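Local atomic coordinates of glycerol-3-phosphate dehydrogenase [NAD(P)+] (Coxiella burnetii, PDB entry 3K96), a protein that probably catalyses the NAD(P)H-dependent reduction of dihydroxyacetone phosphate to sn-glycerol 3-phosphate, a building block of phospholipids. Residues Pro155-Ser160 with Leu178-Ser183; Leu172-Ser177 with Gln196-Tyr201. One frame throughout, in Å; residues are numbered along the deposited sequence. Where two conformers were deposited one is given.

Interaction 1 (Pro155-Ser160 with Leu178-Ser183); sequences PMAVIS and LASNNS
Where M156 and N181 meet, an asparagine side chain takes over a bond that a strand would usually supply. The amide of N181 turns back across the strand end, its CG lodged between its own backbone N and carbonyl carbon (chi1 70°), and OD1 receives the backbone N of M156 at 2.7 Å. The N-H points almost straight at the oxygen, yet the donor sits well above the plane of the side-chain carbonyl. At the other end of the amide, ND2 lies 3.5 Å from CE of M156, the methyl ending a chain bent at chi3, and the two side chains cross at a slant.

O of M156 is gripped twice, from opposite faces of its plane: by OG of S180 at 2.7 Å and by the backbone N of N181 at 3.1 Å. OG of S180 also accepts the backbone N of N182, closing an ST turn. P155 and N182 run side by side, with their CB atoms 3.8 Å apart, while OD1 of N182 caps the backbone N of F185 at the start of helix 183-193.

Further along, V158 and A179 form an antiparallel hydrogen-bonded pair, and CG1 of V158 packs on CB of A179 at 3.8 Å, on the face covered by M206 of helix 206-228. A157, I159 and L178 point to the other face, where CD2 of L178 lies 4.2 Å from CB of A157 and helix 183-193 covers them.

Backbone pairing is thus partly replaced, and partly reinforced, by side-chain bonds just before the helix, which probably helps to fix the start of strand 156-160.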
# COMPACT_ATOMS: atom_id res chain seq x y z
N PRO A 155 -32.06 3.33 -9.51
CA PRO A 155 -30.69 3.27 -9.98
C PRO A 155 -29.73 3.78 -8.86
O PRO A 155 -29.96 4.83 -8.25
CB PRO A 155 -30.69 4.20 -11.19
CG PRO A 155 -32.16 4.24 -11.66
CD PRO A 155 -32.93 4.14 -10.38
N MET A 156 -28.66 3.02 -8.60
CA MET A 156 -27.74 3.31 -7.52
C MET A 156 -26.29 3.26 -7.97
O MET A 156 -25.97 2.60 -8.93
CB MET A 156 -27.89 2.25 -6.44
CG MET A 156 -29.20 2.19 -5.77
SD MET A 156 -29.13 1.07 -4.36
CE MET A 156 -29.14 -0.58 -5.06
N ALA A 157 -25.41 3.96 -7.25
CA ALA A 157 -23.99 3.98 -7.57
C ALA A 157 -23.17 4.37 -6.36
O ALA A 157 -23.65 5.11 -5.49
CB ALA A 157 -23.69 4.96 -8.72
N VAL A 158 -21.93 3.87 -6.31
CA VAL A 158 -21.00 4.19 -5.25
C VAL A 158 -19.71 4.70 -5.88
O VAL A 158 -19.24 4.16 -6.86
CB VAL A 158 -20.69 2.98 -4.34
CG1 VAL A 158 -20.21 1.80 -5.15
CG2 VAL A 158 -19.65 3.35 -3.24
N ILE A 159 -19.19 5.78 -5.32
CA ILE A 159 -17.93 6.35 -5.79
C ILE A 159 -16.97 6.20 -4.60
O ILE A 159 -17.27 6.63 -3.49
CB ILE A 159 -18.10 7.80 -6.22
CG1 ILE A 159 -16.84 8.29 -6.93
CG2 ILE A 159 -18.47 8.68 -5.02
CD1 ILE A 159 -16.97 9.70 -7.49
N SER A 160 -15.82 5.57 -4.86
CA SER A 160 -14.86 5.26 -3.82
C SER A 160 -13.46 5.09 -4.34
O SER A 160 -13.24 4.46 -5.36
CB SER A 160 -15.28 3.96 -3.15
OG SER A 160 -14.68 3.82 -1.89
N LEU A 178 -16.07 3.99 -9.69
CA LEU A 178 -17.51 4.24 -9.63
C LEU A 178 -18.23 2.97 -10.10
O LEU A 178 -18.06 2.53 -11.24
CB LEU A 178 -17.87 5.45 -10.46
CG LEU A 178 -19.31 5.93 -10.33
CD1 LEU A 178 -19.39 7.43 -10.64
CD2 LEU A 178 -20.26 5.11 -11.20
N ALA A 179 -18.97 2.36 -9.17
CA ALA A 179 -19.75 1.16 -9.42
C ALA A 179 -21.23 1.47 -9.31
O ALA A 179 -21.67 2.18 -8.40
CB ALA A 179 -19.38 0.06 -8.42
N SER A 180 -22.00 0.87 -10.21
CA SER A 180 -23.42 1.09 -10.29
C SER A 180 -24.20 -0.15 -10.66
O SER A 180 -23.66 -1.08 -11.24
CB SER A 180 -23.68 2.16 -11.35
OG SER A 180 -25.05 2.47 -11.42
N ASN A 181 -25.47 -0.16 -10.32
CA ASN A 181 -26.37 -1.24 -10.71
C ASN A 181 -27.16 -0.82 -11.98
O ASN A 181 -28.09 -1.52 -12.40
CB ASN A 181 -27.36 -1.55 -9.59
CG ASN A 181 -28.40 -0.43 -9.39
OD1 ASN A 181 -28.27 0.67 -9.93
ND2 ASN A 181 -29.43 -0.70 -8.58
N ASN A 182 -26.80 0.32 -12.57
CA ASN A 182 -27.52 0.84 -13.76
C ASN A 182 -26.52 1.44 -14.76
O ASN A 182 -25.81 2.39 -14.43
CB ASN A 182 -28.58 1.84 -13.30
CG ASN A 182 -29.46 2.36 -14.44
OD1 ASN A 182 -29.02 3.17 -15.24
ND2 ASN A 182 -30.70 1.95 -14.45
N SER A 183 -26.46 0.89 -15.98
CA SER A 183 -25.49 1.38 -16.97
C SER A 183 -25.72 2.84 -17.38
O SER A 183 -24.76 3.57 -17.59
CB SER A 183 -25.46 0.49 -18.20
OG SER A 183 -26.69 0.51 -18.88

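Interaction 2 (Leu172-Ser177 with Gln196-Tyr201); sequences LPTAVS and QRFRVY
P173 and R197 illustrate how a charged side chain can pack through its flat surface. CD of the proline ring lies over one face of the R197 guanidinium, offset toward its rim and 3.6 Å from NH2, while CD2 of L172 approaches the same nitrogen obliquely. Two bends, at chi2 (-82°) and chi3 (-85°), fold the arginine alongside the proline, and its NE is bonded to the carbonyl of N171.

The apolar contacts on one face of the sheet centre on F198. Its ring meets CG2 of T174 at CE1 and CG2 of V176 at CZ, both at 4.0 Å. CG2 of V176 also reaches CG2 of V200 at 3.9 Å. On the other face, CB of A175 touches the edge of the Y201 ring, in its plane, 3.8 Å from CE2.

Backbone bonds follow the alternating scheme of parallel strands: the N of T174 donates to R197 O, the N of R199 to T174 O, the N of V176 to R199 O, and the N of Y201 to V176 O.

The remaining polar bonds tie down side chains within each segment, between the two, and to the second subunit. In the guanidinium plane of R199, NE donates to OH of Y201 at 3.1 Å and NH2 to O of Q196 at 2.9 Å. OG1 of T174 donates to the carbonyl of L172 and also bonds N234 of the second subunit. A water joins OG of S177 to the carbonyl of Y201.

This pairing completes a beta-alpha-beta crossover through helix 183-193. Its largely apolar face sets F198 on W40 of helix 39-49, predicted to bind NADPH; two in-plane bonds probably orient R199, and proline packing with the N171 bond R197.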
# COMPACT_ATOMS: atom_id res chain seq x y z
N LEU A 172 -5.35 18.45 -7.35
CA LEU A 172 -4.23 17.51 -7.52
C LEU A 172 -4.78 16.20 -8.13
O LEU A 172 -5.93 15.84 -7.87
CB LEU A 172 -3.55 17.26 -6.18
CG LEU A 172 -2.82 18.48 -5.63
CD1 LEU A 172 -2.33 18.27 -4.20
CD2 LEU A 172 -1.64 18.91 -6.56
N PRO A 173 -3.97 15.48 -8.94
CA PRO A 173 -4.44 14.25 -9.61
C PRO A 173 -5.00 13.24 -8.63
O PRO A 173 -4.35 12.89 -7.63
CB PRO A 173 -3.18 13.73 -10.31
CG PRO A 173 -2.33 14.92 -10.50
CD PRO A 173 -2.56 15.75 -9.28
N THR A 174 -6.20 12.78 -8.95
CA THR A 174 -6.94 11.85 -8.13
C THR A 174 -7.64 10.86 -9.01
O THR A 174 -8.08 11.20 -10.13
CB THR A 174 -7.99 12.62 -7.31
OG1 THR A 174 -7.31 13.53 -6.43
CG2 THR A 174 -8.87 11.67 -6.49
N ALA A 175 -7.75 9.61 -8.53
CA ALA A 175 -8.44 8.56 -9.27
C ALA A 175 -9.34 7.79 -8.32
O ALA A 175 -8.91 7.42 -7.23
CB ALA A 175 -7.45 7.64 -9.97
N VAL A 176 -10.61 7.59 -8.71
CA VAL A 176 -11.57 6.86 -7.90
C VAL A 176 -12.36 5.89 -8.77
O VAL A 176 -12.39 6.01 -10.00
CB VAL A 176 -12.57 7.78 -7.17
CG1 VAL A 176 -11.88 8.65 -6.13
CG2 VAL A 176 -13.36 8.64 -8.21
N SER A 177 -12.98 4.90 -8.13
CA SER A 177 -13.81 3.95 -8.86
C SER A 177 -15.27 4.37 -8.71
O SER A 177 -15.65 5.01 -7.75
CB SER A 177 -13.65 2.53 -8.31
OG SER A 177 -12.31 2.06 -8.46
N GLN A 196 -9.83 15.76 -16.50
CA GLN A 196 -8.38 15.85 -16.42
C GLN A 196 -7.66 15.39 -15.11
O GLN A 196 -6.95 14.39 -15.15
CB GLN A 196 -7.95 17.27 -16.84
CG GLN A 196 -8.89 18.40 -16.40
CD GLN A 196 -10.29 18.34 -17.04
OE1 GLN A 196 -10.51 17.67 -18.05
NE2 GLN A 196 -11.24 19.05 -16.44
N ARG A 197 -7.84 16.11 -14.00
CA ARG A 197 -7.19 15.77 -12.73
C ARG A 197 -8.01 14.91 -11.79
O ARG A 197 -7.46 14.39 -10.81
CB ARG A 197 -6.82 17.05 -11.99
CG ARG A 197 -6.05 18.02 -12.83
CD ARG A 197 -4.58 17.74 -12.91
NE ARG A 197 -3.88 18.33 -11.78
CZ ARG A 197 -2.57 18.52 -11.73
NH1 ARG A 197 -1.80 18.17 -12.75
NH2 ARG A 197 -2.02 19.07 -10.66
N PHE A 198 -9.32 14.82 -12.02
CA PHE A 198 -10.20 13.99 -11.20
C PHE A 198 -10.77 12.94 -12.12
O PHE A 198 -11.68 13.22 -12.92
CB PHE A 198 -11.32 14.80 -10.55
CG PHE A 198 -12.13 14.02 -9.56
CD1 PHE A 198 -11.70 13.90 -8.25
CD2 PHE A 198 -13.29 13.38 -9.94
CE1 PHE A 198 -12.44 13.17 -7.32
CE2 PHE A 198 -14.03 12.66 -9.02
CZ PHE A 198 -13.60 12.55 -7.70
N ARG A 199 -10.22 11.74 -12.03
CA ARG A 199 -10.57 10.67 -12.93
C ARG A 199 -11.40 9.58 -12.26
O ARG A 199 -11.09 9.15 -11.15
CB ARG A 199 -9.30 10.13 -13.55
CG ARG A 199 -8.43 11.25 -14.12
CD ARG A 199 -7.21 10.75 -14.87
NE ARG A 199 -7.55 10.26 -16.20
CZ ARG A 199 -7.76 11.06 -17.25
NH1 ARG A 199 -8.07 10.54 -18.44
NH2 ARG A 199 -7.68 12.38 -17.13
N VAL A 200 -12.45 9.16 -12.96
CA VAL A 200 -13.41 8.20 -12.44
C VAL A 200 -13.48 7.02 -13.36
O VAL A 200 -13.76 7.16 -14.54
CB VAL A 200 -14.81 8.86 -12.35
CG1 VAL A 200 -15.83 7.90 -11.80
CG2 VAL A 200 -14.73 10.11 -11.50
N TYR A 201 -13.19 5.85 -12.81
CA TYR A 201 -13.16 4.64 -13.59
C TYR A 201 -14.31 3.68 -13.25
O TYR A 201 -14.56 3.41 -12.09
CB TYR A 201 -11.80 3.96 -13.41
CG TYR A 201 -10.66 4.86 -13.85
CD1 TYR A 201 -10.35 5.02 -15.20
CD2 TYR A 201 -9.90 5.56 -12.92
CE1 TYR A 201 -9.31 5.84 -15.61
CE2 TYR A 201 -8.84 6.38 -13.33
CZ TYR A 201 -8.56 6.53 -14.68
OH TYR A 201 -7.52 7.34 -15.10
O HOH W 1 -12.53 1.42 -11.24

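In the fold
Interactions 1 and 2 show how one strand can serve two neighbours of opposite direction. Both use strand 174-180, which runs antiparallel to 156-160 but parallel to 198-203, the outermost strand on that side within this chain. They join directly where the backbone N of S177 probably bonds the carbonyl of S160 and that of L178 the carbonyl of Y201. Both are largely buried, but their margins differ. Interaction 1 ends at an exposed turn, where asparagine and serine side chains supplement the ladder and no other chain of the assembly touches it; interaction 2 carries arginines and an aromatic-aliphatic cluster, and meets the second subunit.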